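Local coordinates for protein transcriptional regulator, LuxR family (Burkholderia thailandensis, PDB 3MQQ) that probably binds DNA to regulate transcription through another part of the full-length protein, this piece being its PAS domain, at residues E48-I60 with Y74-L87. Sequence-based numbering, arbitrary orientation. Where two conformers were deposited one is given.
With EOH (ethanol), chain H.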
loop_
_atom_site.group_PDB
_atom_site.type_symbol
_atom_site.label_atom_id
_atom_site.label_comp_id
_atom_site.label_asym_id
_atom_site.label_seq_id
_atom_site.Cartn_x
_atom_site.Cartn_y
_atom_site.Cartn_z
ATOM N N GLU B 48 1.002 -3.706 19.574
ATOM C CA GLU B 48 2.008 -4.482 20.352
ATOM C C GLU B 48 1.950 -5.996 20.095
ATOM O O GLU B 48 2.982 -6.694 20.093
ATOM C CB GLU B 48 1.801 -4.198 21.858
ATOM C CG GLU B 48 2.767 -4.872 22.871
ATOM C CD GLU B 48 2.436 -4.502 24.335
ATOM O OE1 GLU B 48 3.247 -4.821 25.232
ATOM O OE2 GLU B 48 1.361 -3.897 24.602
ATOM N N VAL B 49 0.740 -6.502 19.874
ATOM C CA VAL B 49 0.543 -7.953 19.695
ATOM C C VAL B 49 1.107 -8.486 18.364
ATOM O O VAL B 49 1.283 -9.684 18.200
ATOM C CB VAL B 49 -0.948 -8.388 19.931
ATOM C CG1 VAL B 49 -1.378 -8.032 21.327
ATOM C CG2 VAL B 49 -1.920 -7.797 18.901
ATOM N N LEU B 50 1.361 -7.575 17.434
ATOM C CA LEU B 50 1.808 -7.923 16.098
ATOM C C LEU B 50 3.326 -7.969 16.086
ATOM O O LEU B 50 3.911 -8.440 15.144
ATOM C CB LEU B 50 1.310 -6.915 15.060
ATOM C CG LEU B 50 -0.186 -6.607 14.960
ATOM C CD1 LEU B 50 -0.396 -5.454 13.974
ATOM C CD2 LEU B 50 -1.013 -7.825 14.575
ATOM N N TYR B 51 3.960 -7.442 17.136
ATOM C CA TYR B 51 5.419 -7.450 17.244
ATOM C C TYR B 51 5.929 -8.740 17.886
ATOM O O TYR B 51 5.189 -9.410 18.621
ATOM C CB TYR B 51 5.903 -6.225 18.049
ATOM C CG TYR B 51 5.844 -4.919 17.288
ATOM C CD1 TYR B 51 6.928 -4.495 16.502
ATOM C CD2 TYR B 51 4.687 -4.119 17.308
ATOM C CE1 TYR B 51 6.896 -3.286 15.774
ATOM C CE2 TYR B 51 4.646 -2.909 16.583
ATOM C CZ TYR B 51 5.740 -2.512 15.812
ATOM O OH TYR B 51 5.690 -1.337 15.104
ATOM N N PRO B 52 7.202 -9.091 17.633
ATOM C CA PRO B 52 7.769 -10.309 18.197
ATOM C C PRO B 52 7.735 -10.275 19.715
ATOM O O PRO B 52 7.641 -11.321 20.358
ATOM C CB PRO B 52 9.212 -10.278 17.707
ATOM C CG PRO B 52 9.132 -9.496 16.402
ATOM C CD PRO B 52 8.149 -8.405 16.734
ATOM N N SER B 53 7.845 -9.086 20.279
ATOM C CA SER B 53 7.817 -8.930 21.733
ATOM C C SER B 53 7.433 -7.497 22.111
ATOM O O SER B 53 7.445 -6.589 21.259
ATOM C CB SER B 53 9.209 -9.245 22.295
ATOM O OG SER B 53 10.142 -8.249 21.879
ATOM N N SER B 54 7.101 -7.306 23.385
ATOM C CA SER B 54 6.833 -5.985 23.955
ATOM C C SER B 54 8.023 -5.042 23.759
ATOM O O SER B 54 7.848 -3.865 23.439
ATOM C CB SER B 54 6.513 -6.118 25.451
ATOM O OG SER B 54 6.382 -4.844 26.051
ATOM N N ASP B 55 9.237 -5.567 23.959
ATOM C CA ASP B 55 10.453 -4.762 23.798
ATOM C C ASP B 55 10.602 -4.238 22.370
ATOM O O ASP B 55 11.047 -3.098 22.155
ATOM C CB ASP B 55 11.706 -5.558 24.213
ATOM C CG ASP B 55 11.852 -5.678 25.730
ATOM O OD1 ASP B 55 11.077 -5.016 26.461
ATOM O OD2 ASP B 55 12.736 -6.438 26.198
ATOM N N GLU B 56 10.257 -5.087 21.403
ATOM C CA GLU B 56 10.311 -4.711 19.984
ATOM C C GLU B 56 9.301 -3.610 19.660
ATOM O O GLU B 56 9.628 -2.629 18.976
ATOM C CB GLU B 56 10.067 -5.924 19.095
ATOM C CG GLU B 56 11.312 -6.823 18.881
ATOM C CD GLU B 56 12.485 -6.132 18.173
ATOM O OE1 GLU B 56 12.583 -6.234 16.934
ATOM O OE2 GLU B 56 13.310 -5.481 18.853
ATOM N N PHE B 57 8.083 -3.763 20.166
ATOM C CA PHE B 57 7.041 -2.749 19.998
ATOM C C PHE B 57 7.553 -1.408 20.564
ATOM O O PHE B 57 7.428 -0.362 19.924
ATOM C CB PHE B 57 5.798 -3.226 20.753
ATOM C CG PHE B 57 4.750 -2.172 20.995
ATOM C CD1 PHE B 57 3.919 -1.755 19.972
ATOM C CD2 PHE B 57 4.549 -1.648 22.290
ATOM C CE1 PHE B 57 2.914 -0.843 20.212
ATOM C CE2 PHE B 57 3.546 -0.713 22.544
ATOM C CZ PHE B 57 2.729 -0.294 21.492
ATOM N N GLU B 58 8.180 -1.460 21.741
ATOM C CA GLU B 58 8.715 -0.239 22.370
ATOM C C GLU B 58 9.855 0.354 21.546
ATOM O O GLU B 58 9.878 1.561 21.304
ATOM C CB GLU B 58 9.184 -0.530 23.797
ATOM N N ARG B 59 10.788 -0.502 21.105
ATOM C CA ARG B 59 11.974 -0.066 20.390
ATOM C C ARG B 59 11.633 0.588 19.061
ATOM O O ARG B 59 12.119 1.688 18.748
ATOM C CB ARG B 59 12.952 -1.231 20.168
ATOM C CG ARG B 59 14.241 -0.830 19.438
ATOM C CD ARG B 59 15.122 -2.042 19.093
ATOM N NE ARG B 59 14.529 -2.922 18.075
ATOM C CZ ARG B 59 14.742 -2.819 16.762
ATOM N NH1 ARG B 59 15.529 -1.864 16.276
ATOM N NH2 ARG B 59 14.165 -3.677 15.927
ATOM N N ILE B 60 10.806 -0.092 18.278
ATOM C CA ILE B 60 10.471 0.404 16.958
ATOM C C ILE B 60 9.610 1.672 17.048
ATOM O O ILE B 60 9.722 2.544 16.199
ATOM C CB ILE B 60 9.881 -0.724 16.053
ATOM C CG1 ILE B 60 10.957 -1.814 15.855
ATOM C CG2 ILE B 60 9.433 -0.166 14.705
ATOM C CD1 ILE B 60 10.469 -3.132 15.249
ATOM N N TYR B 74 6.716 7.478 7.185
ATOM C CA TYR B 74 7.618 6.484 7.711
ATOM C C TYR B 74 7.501 5.212 6.891
ATOM O O TYR B 74 6.412 4.823 6.523
ATOM C CB TYR B 74 7.241 6.163 9.147
ATOM C CG TYR B 74 8.142 5.130 9.766
ATOM C CD1 TYR B 74 9.368 5.498 10.314
ATOM C CD2 TYR B 74 7.796 3.776 9.757
ATOM C CE1 TYR B 74 10.215 4.556 10.865
ATOM C CE2 TYR B 74 8.643 2.820 10.313
ATOM C CZ TYR B 74 9.846 3.222 10.863
ATOM O OH TYR B 74 10.693 2.307 11.410
ATOM N N ALA B 75 8.639 4.576 6.622
ATOM C CA ALA B 75 8.615 3.264 6.002
ATOM C C ALA B 75 9.806 2.477 6.511
ATOM O O ALA B 75 10.917 3.023 6.728
ATOM C CB ALA B 75 8.649 3.370 4.464
ATOM N N ASP B 76 9.563 1.187 6.757
ATOM C CA ASP B 76 10.663 0.276 7.002
ATOM C C ASP B 76 10.322 -1.168 6.636
ATOM O O ASP B 76 9.257 -1.471 6.149
ATOM C CB ASP B 76 11.128 0.343 8.477
ATOM C CG ASP B 76 10.155 -0.317 9.428
ATOM O OD1 ASP B 76 9.392 -1.204 8.986
ATOM O OD2 ASP B 76 10.141 0.028 10.631
ATOM N N ASP B 77 11.302 -2.049 6.836
ATOM C CA ASP B 77 11.009 -3.491 6.860
ATOM C C ASP B 77 11.317 -3.948 8.264
ATOM O O ASP B 77 12.344 -3.540 8.826
ATOM C CB ASP B 77 11.958 -4.209 5.902
ATOM C CG ASP B 77 11.792 -3.740 4.489
ATOM O OD1 ASP B 77 10.635 -3.647 4.031
ATOM O OD2 ASP B 77 12.818 -3.427 3.849
ATOM N N ARG B 78 10.457 -4.794 8.826
ATOM C CA ARG B 78 10.777 -5.391 10.116
ATOM C C ARG B 78 10.182 -6.755 10.279
ATOM O O ARG B 78 9.300 -7.161 9.537
ATOM C CB ARG B 78 10.338 -4.503 11.280
ATOM C CG ARG B 78 8.888 -4.696 11.708
ATOM C CD ARG B 78 7.934 -4.076 10.696
ATOM N NE ARG B 78 7.976 -2.627 10.781
ATOM C CZ ARG B 78 7.243 -1.898 11.618
ATOM N NH1 ARG B 78 6.390 -2.472 12.457
ATOM N NH2 ARG B 78 7.371 -0.594 11.619
ATOM N N ILE B 79 10.639 -7.441 11.321
ATOM C CA ILE B 79 10.096 -8.737 11.651
ATOM C C ILE B 79 8.873 -8.547 12.554
ATOM O O ILE B 79 8.935 -7.801 13.551
ATOM C CB ILE B 79 11.168 -9.593 12.357
ATOM C CG1 ILE B 79 12.258 -9.951 11.337
ATOM C CG2 ILE B 79 10.538 -10.834 13.005
ATOM C CD1 ILE B 79 13.572 -10.432 11.960
HETATM N N MSE B 80 7.769 -9.180 12.156
HETATM C CA MSE B 80 6.538 -9.175 12.917
HETATM C C MSE B 80 6.113 -10.599 13.240
HETATM O O MSE B 80 6.776 -11.544 12.828
HETATM C CB MSE B 80 5.450 -8.405 12.138
HETATM C CG MSE B 80 5.907 -6.967 11.814
HETATM SE SE MSE B 80 6.049 -5.848 13.389
HETATM C CE MSE B 80 4.199 -5.262 13.504
ATOM N N LYS B 81 5.026 -10.718 13.992
ATOM C CA LYS B 81 4.546 -11.985 14.537
ATOM C C LYS B 81 3.089 -12.279 14.150
ATOM O O LYS B 81 2.166 -11.559 14.547
ATOM C CB LYS B 81 4.681 -11.964 16.068
ATOM C CG LYS B 81 4.425 -13.320 16.720
ATOM C CD LYS B 81 4.695 -13.254 18.216
ATOM C CE LYS B 81 3.593 -12.487 18.927
ATOM N NZ LYS B 81 2.289 -12.895 18.361
ATOM N N ARG B 82 2.875 -13.378 13.425
ATOM C CA ARG B 82 1.513 -13.838 13.117
ATOM C C ARG B 82 0.819 -14.399 14.363
ATOM O O ARG B 82 1.484 -14.808 15.315
ATOM C CB ARG B 82 1.527 -14.894 11.994
ATOM C CG ARG B 82 2.353 -14.517 10.766
ATOM C CD ARG B 82 2.201 -15.553 9.648
ATOM N NE ARG B 82 3.286 -15.549 8.664
ATOM C CZ ARG B 82 3.314 -14.783 7.576
ATOM N NH1 ARG B 82 2.317 -13.917 7.335
ATOM N NH2 ARG B 82 4.331 -14.872 6.738
ATOM N N ALA B 83 -0.512 -14.382 14.377
ATOM C CA ALA B 83 -1.256 -15.122 15.393
ATOM C C ALA B 83 -0.723 -16.557 15.409
ATOM O O ALA B 83 -0.582 -17.187 14.358
ATOM C CB ALA B 83 -2.764 -15.095 15.109
ATOM N N GLY B 84 -0.385 -17.053 16.592
ATOM C CA GLY B 84 0.187 -18.398 16.707
ATOM C C GLY B 84 1.705 -18.388 16.781
ATOM O O GLY B 84 2.330 -19.429 17.009
ATOM N N GLY B 85 2.304 -17.215 16.585
ATOM C CA GLY B 85 3.732 -17.033 16.868
ATOM C C GLY B 85 4.744 -17.003 15.729
ATOM O O GLY B 85 5.896 -16.624 15.950
ATOM N N GLU B 86 4.351 -17.379 14.512
ATOM C CA GLU B 86 5.325 -17.390 13.403
ATOM C C GLU B 86 5.869 -15.995 13.134
ATOM O O GLU B 86 5.098 -15.057 12.942
ATOM C CB GLU B 86 4.752 -17.956 12.095
ATOM C CG GLU B 86 5.781 -17.949 10.956
ATOM C CD GLU B 86 5.281 -18.573 9.649
ATOM O OE1 GLU B 86 4.256 -18.112 9.099
ATOM O OE2 GLU B 86 5.936 -19.520 9.165
ATOM N N LEU B 87 7.194 -15.887 13.108
ATOM C CA LEU B 87 7.864 -14.620 12.823
ATOM C C LEU B 87 8.097 -14.490 11.316
ATOM O O LEU B 87 8.427 -15.476 10.630
ATOM C CB LEU B 87 9.177 -14.513 13.634
ATOM C CG LEU B 87 9.012 -14.578 15.163
ATOM C CD1 LEU B 87 10.358 -14.521 15.876
ATOM C CD2 LEU B 87 8.083 -13.481 15.704
HETATM C C1 EOH H . 3.123 1.213 15.205
HETATM C C2 EOH H . 2.710 2.295 16.162
HETATM O O EOH H . 3.957 0.289 15.836
HETATM O O HOH W 1 0.477 -11.670 16.640
#
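The phenolic oxygen of Tyr51 receives Arg78 NH1 at 3.0 Å (NH1 to OH) and also shares a very short hydrogen bond with an ethanol, probably a crystallisation additive, whose oxygen lies near the ring plane at its edge and is also hydrogen-bonded to Arg22. The Arg78 bond is bent, 142° at the hydrogen, and Tyr51 OH meets the guanidinium at its edge, somewhat tilted from the plane. Asp76 fixes that guanidinium side-on: its OD1 takes Arg78 NE at 2.7 Å through the syn lone pair, while OD2 receives NH2 and a very short bond from Tyr74 OH. Ile60 CG2 covers one guanidinium face.

Selenomethionine Met80 runs alongside Tyr51. Two successive turns of its chain, chi2 -68° and chi3 -85°, fold the end back so that CE lies over the ring centre, 3.8 Å from the centroid, with SE nearer the CD1–CE1 side in a Met-aromatic contact; Phe57 CA lies against the opposite face, toward its rim.

Further along, Lys81 N donates to Leu50 O (2.8 Å), and a water joins Lys81 NZ and O to Val49 O. Pro52 packs on Ile79 and Leu87. The 3-10 turn and loop leading into helix 54-71 are thus held against strand 74-81, outermost within this chain, and the Asp76 carboxylate probably offsets the Arg78 charge, while Tyr51 OH links Arg78 to the ethanol oxygen.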